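Local coordinates for AmbC (Sorangium cellulosum, PDB 5O15), which probably catalyses both dehydration of a polyketide intermediate and its cyclisation to an oxygen heterocycle during ambruticin biosynthesis, at residues Gly110-Ser118 against Thr129-Ala138; Trp152-Val162 against Ala182-Asp193. One frame throughout, in Å; residues are numbered along the deposited sequence.

Interaction 1: residues Gly110-Ser118 against Thr129-Ala138; sequences GRRGFAVHS and TAHARGVLGA
Phe114 lies against the backbone of Gly134. Its CB is on the same face of the sheet as Val116 and Leu136, and CG sits between the backbone N and the carbonyl carbon (chi1 74°), a rotamer that folds the ring back over the neighbouring strand. From CG, 4.1 Å from Gly134 O, the ring runs along the glycine: CD1 comes within 3.6 Å of Leu136 CD2, CE1 reaches Val135 N at 3.3 Å, CZ lies over Gly134 N, and CE2 is 4.0 Å from that same Gly134 N. One ring face thus covers the peptide between Arg133 and Gly134. A side chain on Gly134 would run into CE1, consistent with glycine at this position. Cutting Phe114 back to an alanine removes the ring and would probably uncover this peptide and leave Leu136 CD2 without its aromatic neighbour. Strands 112-118 and 129-137 form an antiparallel beta hairpin of the double hotdog fold; on the face carrying Phe114, Val116 and Leu136, helix 61-75 packs against the sheet. The pairing is regular up to Val116, where His131 and Ala132 both face one residue, a classic beta bulge: Val116 O takes a straight bond from His131 N (2.8 Å, 168°) and a weak one from Ala132 N. At the bulge, the end of His131 comes to Ser118, whose OG shares a hydrogen bond of 2.7 Å with NE2 at the ring edge; ND1 of the same ring bonds to Ala87 O, fixing its rotation. Near the other end, Val135 CG1 lies over one face of the Arg111 guanidinium, 3.7 Å from NE, while NH1 is held by Ser81 and a water.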
loop_
_atom_site.group_PDB
_atom_site.type_symbol
_atom_site.label_atom_id
_atom_site.label_comp_id
_atom_site.label_asym_id
_atom_site.label_seq_id
_atom_site.Cartn_x
_atom_site.Cartn_y
_atom_site.Cartn_z
ATOM N N GLY A 110 19.498 -10.872 11.345
ATOM C CA GLY A 110 19.244 -10.806 9.923
ATOM C C GLY A 110 18.244 -9.738 9.522
ATOM O O GLY A 110 17.554 -9.890 8.503
ATOM N N ARG A 111 18.162 -8.643 10.280
ATOM C CA ARG A 111 17.186 -7.590 10.030
ATOM C C ARG A 111 17.888 -6.259 9.881
ATOM O O ARG A 111 18.991 -6.068 10.447
ATOM C CB ARG A 111 16.210 -7.530 11.181
ATOM C CG ARG A 111 15.405 -8.800 11.268
ATOM C CD ARG A 111 14.855 -9.061 12.672
ATOM N NE ARG A 111 13.794 -8.130 13.032
ATOM C CZ ARG A 111 12.530 -8.242 12.624
ATOM N NH1 ARG A 111 12.185 -9.224 11.805
ATOM N NH2 ARG A 111 11.608 -7.369 13.017
ATOM N N ARG A 112 17.298 -5.349 9.114
ATOM C CA ARG A 112 17.811 -4.002 8.893
ATOM C C ARG A 112 16.725 -2.971 9.144
ATOM O O ARG A 112 15.625 -3.066 8.552
ATOM C CB ARG A 112 18.322 -3.773 7.477
ATOM C CG ARG A 112 19.525 -4.604 7.047
ATOM C CD ARG A 112 19.881 -4.295 5.635
ATOM N NE ARG A 112 21.010 -5.023 5.101
ATOM C CZ ARG A 112 22.255 -4.570 5.107
ATOM N NH1 ARG A 112 22.525 -3.384 5.636
ATOM N NH2 ARG A 112 23.227 -5.301 4.571
ATOM N N GLY A 113 16.992 -1.952 9.944
ATOM C CA GLY A 113 16.065 -0.833 10.002
ATOM C C GLY A 113 16.074 -0.034 8.717
ATOM O O GLY A 113 17.013 -0.058 7.930
ATOM N N PHE A 114 14.965 0.672 8.461
ATOM C CA PHE A 114 14.904 1.555 7.309
ATOM C C PHE A 114 13.991 2.729 7.625
ATOM O O PHE A 114 13.190 2.674 8.554
ATOM C CB PHE A 114 14.420 0.824 6.040
ATOM C CG PHE A 114 12.954 0.524 6.058
ATOM C CD1 PHE A 114 12.468 -0.636 6.602
ATOM C CD2 PHE A 114 12.058 1.455 5.548
ATOM C CE1 PHE A 114 11.114 -0.890 6.641
ATOM C CE2 PHE A 114 10.652 1.197 5.562
ATOM C CZ PHE A 114 10.219 0.056 6.127
ATOM N N ALA A 115 14.078 3.765 6.811
ATOM C CA ALA A 115 13.153 4.894 6.879
ATOM C C ALA A 115 12.932 5.428 5.470
ATOM O O ALA A 115 13.797 5.284 4.610
ATOM C CB ALA A 115 13.633 6.019 7.799
ATOM N N VAL A 116 11.768 6.041 5.238
ATOM C CA VAL A 116 11.422 6.668 3.966
ATOM C C VAL A 116 11.145 8.134 4.235
ATOM O O VAL A 116 10.345 8.455 5.117
ATOM C CB VAL A 116 10.172 6.011 3.356
ATOM C CG1 VAL A 116 9.831 6.664 2.035
ATOM C CG2 VAL A 116 10.393 4.520 3.225
ATOM N N HIS A 117 11.751 9.019 3.431
ATOM C CA HIS A 117 11.681 10.462 3.625
ATOM C C HIS A 117 11.417 11.148 2.302
ATOM O O HIS A 117 11.724 10.603 1.242
ATOM C CB HIS A 117 13.038 10.964 4.076
ATOM C CG HIS A 117 13.742 10.013 4.960
ATOM N ND1 HIS A 117 13.679 10.176 6.305
ATOM C CD2 HIS A 117 14.470 8.887 4.738
ATOM C CE1 HIS A 117 14.422 9.266 6.904
ATOM N NE2 HIS A 117 14.902 8.454 5.970
ATOM N N SER A 118 10.920 12.381 2.376
ATOM C CA SER A 118 10.807 13.190 1.177
ATOM C C SER A 118 11.100 14.637 1.499
ATOM O O SER A 118 11.078 15.053 2.653
ATOM C CB SER A 118 9.429 13.060 0.528
ATOM O OG SER A 118 8.512 13.911 1.146
ATOM N N THR A 129 11.445 15.198 5.450
ATOM C CA THR A 129 10.309 14.765 6.260
ATOM C C THR A 129 10.282 13.240 6.273
ATOM O O THR A 129 10.296 12.626 5.214
ATOM C CB THR A 129 8.982 15.286 5.684
ATOM O OG1 THR A 129 8.947 16.725 5.728
ATOM C CG2 THR A 129 7.796 14.755 6.479
ATOM N N ALA A 130 10.219 12.637 7.466
ATOM C CA ALA A 130 10.099 11.189 7.587
ATOM C C ALA A 130 8.640 10.788 7.414
ATOM O O ALA A 130 7.750 11.343 8.061
ATOM C CB ALA A 130 10.558 10.738 8.963
ATOM N N HIS A 131 8.382 9.845 6.522
ATOM C CA HIS A 131 7.036 9.351 6.332
ATOM C C HIS A 131 6.808 7.977 6.919
ATOM O O HIS A 131 5.691 7.706 7.374
ATOM C CB HIS A 131 6.696 9.335 4.841
ATOM C CG HIS A 131 6.767 10.682 4.215
ATOM N ND1 HIS A 131 5.878 11.682 4.526
ATOM C CD2 HIS A 131 7.662 11.228 3.358
ATOM C CE1 HIS A 131 6.213 12.786 3.876
ATOM N NE2 HIS A 131 7.287 12.534 3.149
ATOM N N ALA A 132 7.826 7.112 6.933
ATOM C CA ALA A 132 7.636 5.720 7.297
ATOM C C ALA A 132 8.962 5.209 7.827
ATOM O O ALA A 132 10.028 5.670 7.427
ATOM C CB ALA A 132 7.187 4.844 6.119
ATOM N N ARG A 133 8.881 4.258 8.742
ATOM C CA ARG A 133 10.033 3.585 9.290
ATOM C C ARG A 133 9.700 2.137 9.493
ATOM O O ARG A 133 8.541 1.769 9.594
ATOM C CB ARG A 133 10.389 4.153 10.678
ATOM C CG ARG A 133 10.803 5.580 10.685
ATOM C CD ARG A 133 11.218 6.067 12.080
ATOM N NE ARG A 133 11.653 7.463 11.969
ATOM C CZ ARG A 133 12.861 7.826 11.545
ATOM N NH1 ARG A 133 13.768 6.898 11.252
ATOM N NH2 ARG A 133 13.169 9.111 11.452
ATOM N N GLY A 134 10.713 1.306 9.593
ATOM C CA GLY A 134 10.423 -0.073 9.875
ATOM C C GLY A 134 11.658 -0.923 9.867
ATOM O O GLY A 134 12.778 -0.444 10.089
ATOM N N VAL A 135 11.459 -2.203 9.595
ATOM C CA VAL A 135 12.514 -3.194 9.614
ATOM C C VAL A 135 12.316 -4.120 8.422
ATOM O O VAL A 135 11.174 -4.538 8.140
ATOM C CB VAL A 135 12.484 -3.997 10.930
ATOM C CG1 VAL A 135 13.545 -5.070 10.931
ATOM C CG2 VAL A 135 12.595 -3.081 12.131
ATOM N N LEU A 136 13.383 -4.419 7.693
ATOM C CA LEU A 136 13.472 -5.422 6.636
ATOM C C LEU A 136 13.991 -6.727 7.211
ATOM O O LEU A 136 14.838 -6.704 8.129
ATOM C CB LEU A 136 14.396 -4.929 5.527
ATOM C CG LEU A 136 14.081 -3.544 4.957
ATOM C CD1 LEU A 136 15.137 -3.108 3.920
ATOM C CD2 LEU A 136 12.665 -3.495 4.358
ATOM N N GLY A 137 13.593 -7.860 6.658
ATOM C CA GLY A 137 14.025 -9.108 7.242
ATOM C C GLY A 137 13.653 -10.309 6.420
ATOM O O GLY A 137 13.335 -10.213 5.237
ATOM N N ALA A 138 13.705 -11.457 7.078
ATOM C CA ALA A 138 13.368 -12.732 6.457
ATOM C C ALA A 138 11.871 -12.825 6.169
ATOM O O ALA A 138 11.049 -12.192 6.829
ATOM C CB ALA A 138 13.805 -13.873 7.379
HETATM O O HOH W 1 15.160 -11.845 9.562
HETATM O O HOH W 2 13.279 -11.263 10.202
HETATM O O HOH W 3 14.032 3.902 11.116
HETATM O O HOH W 4 10.051 17.929 3.790
#

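Interaction 2: residues Trp152-Val162 against Ala182-Asp193; sequences WPPAGAEPVDV and AAWRVGRSIYAD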
loop_
_atom_site.group_PDB
_atom_site.type_symbol
_atom_site.label_atom_id
_atom_site.label_comp_id
_atom_site.label_asym_id
_atom_site.label_seq_id
_atom_site.Cartn_x
_atom_site.Cartn_y
_atom_site.Cartn_z
ATOM N N TRP A 152 -14.797 -19.671 -8.323
ATOM C CA TRP A 152 -14.508 -18.295 -7.970
ATOM C C TRP A 152 -15.799 -17.513 -8.128
ATOM O O TRP A 152 -16.358 -17.485 -9.225
ATOM C CB TRP A 152 -13.432 -17.706 -8.864
ATOM C CG TRP A 152 -13.122 -16.295 -8.470
ATOM C CD1 TRP A 152 -13.534 -15.174 -9.107
ATOM C CD2 TRP A 152 -12.393 -15.863 -7.329
ATOM N NE1 TRP A 152 -13.076 -14.062 -8.461
ATOM C CE2 TRP A 152 -12.363 -14.458 -7.364
ATOM C CE3 TRP A 152 -11.739 -16.531 -6.294
ATOM C CZ2 TRP A 152 -11.699 -13.699 -6.396
ATOM C CZ3 TRP A 152 -11.075 -15.792 -5.340
ATOM C CH2 TRP A 152 -11.052 -14.377 -5.404
ATOM N N PRO A 153 -16.313 -16.870 -7.077
ATOM C CA PRO A 153 -15.727 -16.847 -5.734
ATOM C C PRO A 153 -15.829 -18.221 -5.073
ATOM O O PRO A 153 -16.513 -19.113 -5.574
ATOM C CB PRO A 153 -16.603 -15.836 -5.000
ATOM C CG PRO A 153 -17.903 -15.971 -5.645
ATOM C CD PRO A 153 -17.590 -16.145 -7.115
ATOM N N PRO A 154 -15.127 -18.410 -3.960
ATOM C CA PRO A 154 -15.264 -19.671 -3.223
ATOM C C PRO A 154 -16.722 -19.947 -2.868
ATOM O O PRO A 154 -17.542 -19.030 -2.733
ATOM C CB PRO A 154 -14.408 -19.445 -1.968
ATOM C CG PRO A 154 -13.413 -18.411 -2.386
ATOM C CD PRO A 154 -14.182 -17.495 -3.296
ATOM N N ALA A 155 -17.043 -21.234 -2.710
ATOM C CA ALA A 155 -18.406 -21.644 -2.392
ATOM C C ALA A 155 -18.915 -20.959 -1.126
ATOM O O ALA A 155 -18.177 -20.756 -0.160
ATOM C CB ALA A 155 -18.484 -23.169 -2.233
ATOM N N GLY A 156 -20.205 -20.633 -1.127
ATOM C CA GLY A 156 -20.840 -20.014 0.012
ATOM C C GLY A 156 -20.647 -18.522 0.105
ATOM O O GLY A 156 -21.036 -17.923 1.112
ATOM N N ALA A 157 -20.040 -17.899 -0.898
ATOM C CA ALA A 157 -19.744 -16.487 -0.820
ATOM C C ALA A 157 -20.995 -15.647 -1.030
ATOM O O ALA A 157 -21.904 -16.014 -1.774
ATOM C CB ALA A 157 -18.707 -16.156 -1.882
ATOM N N GLU A 158 -21.051 -14.530 -0.336
ATOM C CA GLU A 158 -22.092 -13.554 -0.572
ATOM C C GLU A 158 -21.495 -12.357 -1.292
ATOM O O GLU A 158 -20.378 -11.949 -0.964
ATOM C CB GLU A 158 -22.696 -13.081 0.754
ATOM C CG GLU A 158 -23.691 -14.052 1.342
ATOM C CD GLU A 158 -24.983 -14.096 0.537
ATOM O OE1 GLU A 158 -25.296 -13.091 -0.138
ATOM O OE2 GLU A 158 -25.690 -15.126 0.568
ATOM N N PRO A 159 -22.163 -11.796 -2.283
ATOM C CA PRO A 159 -21.592 -10.654 -3.004
ATOM C C PRO A 159 -21.434 -9.430 -2.121
ATOM O O PRO A 159 -22.274 -9.152 -1.258
ATOM C CB PRO A 159 -22.601 -10.394 -4.126
ATOM C CG PRO A 159 -23.401 -11.569 -4.189
ATOM C CD PRO A 159 -23.440 -12.224 -2.875
ATOM N N VAL A 160 -20.372 -8.682 -2.387
ATOM C CA VAL A 160 -20.200 -7.325 -1.907
ATOM C C VAL A 160 -20.400 -6.429 -3.121
ATOM O O VAL A 160 -19.675 -6.558 -4.112
ATOM C CB VAL A 160 -18.805 -7.136 -1.302
ATOM C CG1 VAL A 160 -18.588 -5.684 -0.925
ATOM C CG2 VAL A 160 -18.620 -8.040 -0.084
ATOM N N ASP A 161 -21.363 -5.526 -3.061
ATOM C CA ASP A 161 -21.666 -4.696 -4.221
ATOM C C ASP A 161 -20.624 -3.582 -4.287
ATOM O O ASP A 161 -20.695 -2.596 -3.556
ATOM C CB ASP A 161 -23.068 -4.126 -4.091
ATOM C CG ASP A 161 -23.439 -3.252 -5.243
ATOM O OD1 ASP A 161 -22.638 -3.047 -6.172
ATOM O OD2 ASP A 161 -24.592 -2.777 -5.239
ATOM N N VAL A 162 -19.660 -3.722 -5.189
ATOM C CA VAL A 162 -18.575 -2.742 -5.240
ATOM C C VAL A 162 -19.017 -1.443 -5.889
ATOM O O VAL A 162 -18.280 -0.456 -5.808
ATOM C CB VAL A 162 -17.316 -3.332 -5.897
ATOM C CG1 VAL A 162 -16.904 -4.596 -5.173
ATOM C CG2 VAL A 162 -17.554 -3.578 -7.374
ATOM N N ALA A 182 -14.860 -6.722 -8.611
ATOM C CA ALA A 182 -15.897 -7.555 -8.007
ATOM C C ALA A 182 -15.379 -8.026 -6.658
ATOM O O ALA A 182 -14.168 -8.154 -6.474
ATOM C CB ALA A 182 -16.202 -8.770 -8.880
ATOM N N ALA A 183 -16.270 -8.282 -5.714
ATOM C CA ALA A 183 -15.868 -8.762 -4.398
ATOM C C ALA A 183 -17.013 -9.560 -3.779
ATOM O O ALA A 183 -18.193 -9.355 -4.093
ATOM C CB ALA A 183 -15.456 -7.595 -3.493
ATOM N N TRP A 184 -16.659 -10.436 -2.857
ATOM C CA TRP A 184 -17.572 -11.303 -2.137
ATOM C C TRP A 184 -16.997 -11.548 -0.755
ATOM O O TRP A 184 -15.810 -11.309 -0.503
ATOM C CB TRP A 184 -17.697 -12.662 -2.810
ATOM C CG TRP A 184 -18.121 -12.640 -4.238
ATOM C CD1 TRP A 184 -19.380 -12.849 -4.698
ATOM C CD2 TRP A 184 -17.298 -12.418 -5.397
ATOM N NE1 TRP A 184 -19.398 -12.787 -6.077
ATOM C CE2 TRP A 184 -18.134 -12.505 -6.524
ATOM C CE3 TRP A 184 -15.931 -12.167 -5.584
ATOM C CZ2 TRP A 184 -17.657 -12.368 -7.825
ATOM C CZ3 TRP A 184 -15.450 -12.026 -6.888
ATOM C CH2 TRP A 184 -16.323 -12.128 -7.993
ATOM N N ARG A 185 -17.806 -12.093 0.136
ATOM C CA ARG A 185 -17.338 -12.452 1.453
ATOM C C ARG A 185 -17.804 -13.835 1.856
ATOM O O ARG A 185 -18.912 -14.260 1.526
ATOM C CB ARG A 185 -17.732 -11.423 2.465
ATOM C CG ARG A 185 -19.142 -11.360 2.863
ATOM C CD ARG A 185 -19.299 -10.154 3.798
ATOM N NE ARG A 185 -18.303 -10.218 4.865
ATOM C CZ ARG A 185 -17.704 -9.176 5.442
ATOM N NH1 ARG A 185 -17.978 -7.922 5.077
ATOM N NH2 ARG A 185 -16.805 -9.398 6.395
ATOM N N VAL A 186 -16.910 -14.540 2.535
ATOM C CA VAL A 186 -17.232 -15.762 3.268
ATOM C C VAL A 186 -16.799 -15.466 4.693
ATOM O O VAL A 186 -15.595 -15.501 5.003
ATOM C CB VAL A 186 -16.514 -17.001 2.722
ATOM C CG1 VAL A 186 -16.997 -18.248 3.441
ATOM C CG2 VAL A 186 -16.717 -17.145 1.227
ATOM N N GLY A 187 -17.749 -15.106 5.549
ATOM C CA GLY A 187 -17.390 -14.822 6.930
ATOM C C GLY A 187 -16.415 -13.655 6.985
ATOM O O GLY A 187 -16.665 -12.584 6.419
ATOM N N ARG A 188 -15.269 -13.855 7.657
ATOM C CA ARG A 188 -14.242 -12.829 7.828
ATOM C C ARG A 188 -13.358 -12.648 6.611
ATOM O O ARG A 188 -12.467 -11.796 6.646
ATOM C CB ARG A 188 -13.315 -13.179 9.008
ATOM C CG ARG A 188 -14.014 -13.326 10.344
ATOM C CD ARG A 188 -13.029 -13.507 11.502
ATOM N NE ARG A 188 -12.247 -14.743 11.388
ATOM C CZ ARG A 188 -10.939 -14.811 11.141
ATOM N NH1 ARG A 188 -10.212 -13.709 10.994
ATOM N NH2 ARG A 188 -10.348 -15.996 11.062
ATOM N N SER A 189 -13.512 -13.456 5.574
ATOM C CA SER A 189 -12.670 -13.359 4.392
ATOM C C SER A 189 -13.391 -12.630 3.272
ATOM O O SER A 189 -14.502 -13.012 2.887
ATOM C CB SER A 189 -12.280 -14.751 3.910
ATOM O OG SER A 189 -11.439 -15.359 4.871
ATOM N N ILE A 190 -12.744 -11.609 2.740
ATOM C CA ILE A 190 -13.183 -10.906 1.546
ATOM C C ILE A 190 -12.354 -11.400 0.378
ATOM O O ILE A 190 -11.119 -11.429 0.452
ATOM C CB ILE A 190 -13.049 -9.390 1.708
ATOM C CG1 ILE A 190 -13.855 -8.914 2.925
ATOM C CG2 ILE A 190 -13.477 -8.687 0.449
ATOM C CD1 ILE A 190 -15.329 -9.100 2.808
ATOM N N TYR A 191 -13.020 -11.805 -0.697
ATOM C CA TYR A 191 -12.396 -12.254 -1.921
ATOM C C TYR A 191 -12.680 -11.221 -2.995
ATOM O O TYR A 191 -13.828 -10.776 -3.127
ATOM C CB TYR A 191 -12.953 -13.629 -2.332
ATOM C CG TYR A 191 -12.553 -14.695 -1.342
ATOM C CD1 TYR A 191 -11.290 -15.228 -1.409
ATOM C CD2 TYR A 191 -13.389 -15.117 -0.321
ATOM C CE1 TYR A 191 -10.864 -16.174 -0.507
ATOM C CE2 TYR A 191 -12.962 -16.074 0.611
ATOM C CZ TYR A 191 -11.697 -16.597 0.499
ATOM O OH TYR A 191 -11.219 -17.540 1.397
ATOM N N ALA A 192 -11.686 -10.835 -3.778
ATOM C CA ALA A 192 -11.909 -9.776 -4.754
ATOM C C ALA A 192 -11.066 -9.962 -5.994
ATOM O O ALA A 192 -9.949 -10.489 -5.938
ATOM C CB ALA A 192 -11.656 -8.398 -4.132
ATOM N N ASP A 193 -11.613 -9.484 -7.123
ATOM C CA ASP A 193 -10.865 -9.270 -8.353
ATOM C C ASP A 193 -10.412 -7.819 -8.383
ATOM O O ASP A 193 -11.251 -6.909 -8.318
ATOM C CB ASP A 193 -11.742 -9.576 -9.565
ATOM C CG ASP A 193 -12.056 -11.034 -9.688
ATOM O OD1 ASP A 193 -11.125 -11.854 -9.760
ATOM O OD2 ASP A 193 -13.228 -11.416 -9.783
HETATM O O HOH W 5 -19.048 -7.779 -6.485
#
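Two prolines meet two aromatic rings by CH-pi contact. Pro153 CG stands 3.4 Å from the centroid of the five-membered ring of Trp184, only 2° off the ring normal, with CB and CD spread over the same indole. Pro154 repeats the geometry on Tyr191, its CG over the ring centre, almost on the normal. A cis peptide bond precedes Pro153, and a type II turn from Pro154 to Ala157 leads the chain back to the strand edge.

Among the aromatic groups, Trp152 is steeply inclined to both partners: its plane makes 79° with that of Trp184. With CG anti to the backbone N (chi1 -179°), the indole reaches past Tyr191, with CH2 against its CB at 3.7 Å, and brings NE1 to Asp193.

The polar side-chain contact is that N-H: Trp152 NE1 donates to Asp193 OD2 at 3.0 Å, nearly in the indole plane and on the syn side of the carboxylate, though out of the carboxylate plane. Arg256 forms a salt bridge with OD1 of this aspartate and a cation-pi contact with Trp152.

Backbone bonds join the edge strand: Glu158 N to Arg185 O and Arg185 N to Glu158 O, both 2.8 Å, make one antiparallel hydrogen-bonded pair. Further on, Val160 N bonds to Ala183 O, and a water links Val160 O to Ala183 N.

Apolar contacts finish the seam, Val162 CG1 against Ala183 CB (3.7 Å) and Ala157 CB against Val186 CG2. The whole is a short edge strand, 158-160, added to the 182-193 beta hairpin at the margin of the second half of a double hotdog fold, with an aromatic cluster of Trp152, Trp184 and Tyr191.

Interactions 1 and 2 lie on opposite sides of the chain's centre, their own centres 34 Å apart and their nearest atoms about 22 Å apart. They share no element, although strands 129-137 and 158-160 follow each other in the chain. Interaction 1 is partly buried and joins two inner strands, flanked by 96-103 and 79-85; a ladder of backbone bonds, shifted once at a bulge, carries it, with helix 61-75 over one face. Interaction 2 is a surface contact in which the short outermost strand 158-160 supplies just a few backbone bonds, while proline-aromatic contacts and an indole-carboxylate bond contribute outside the strand pairing. Glycine meets an aromatic ring in the first, proline in the second.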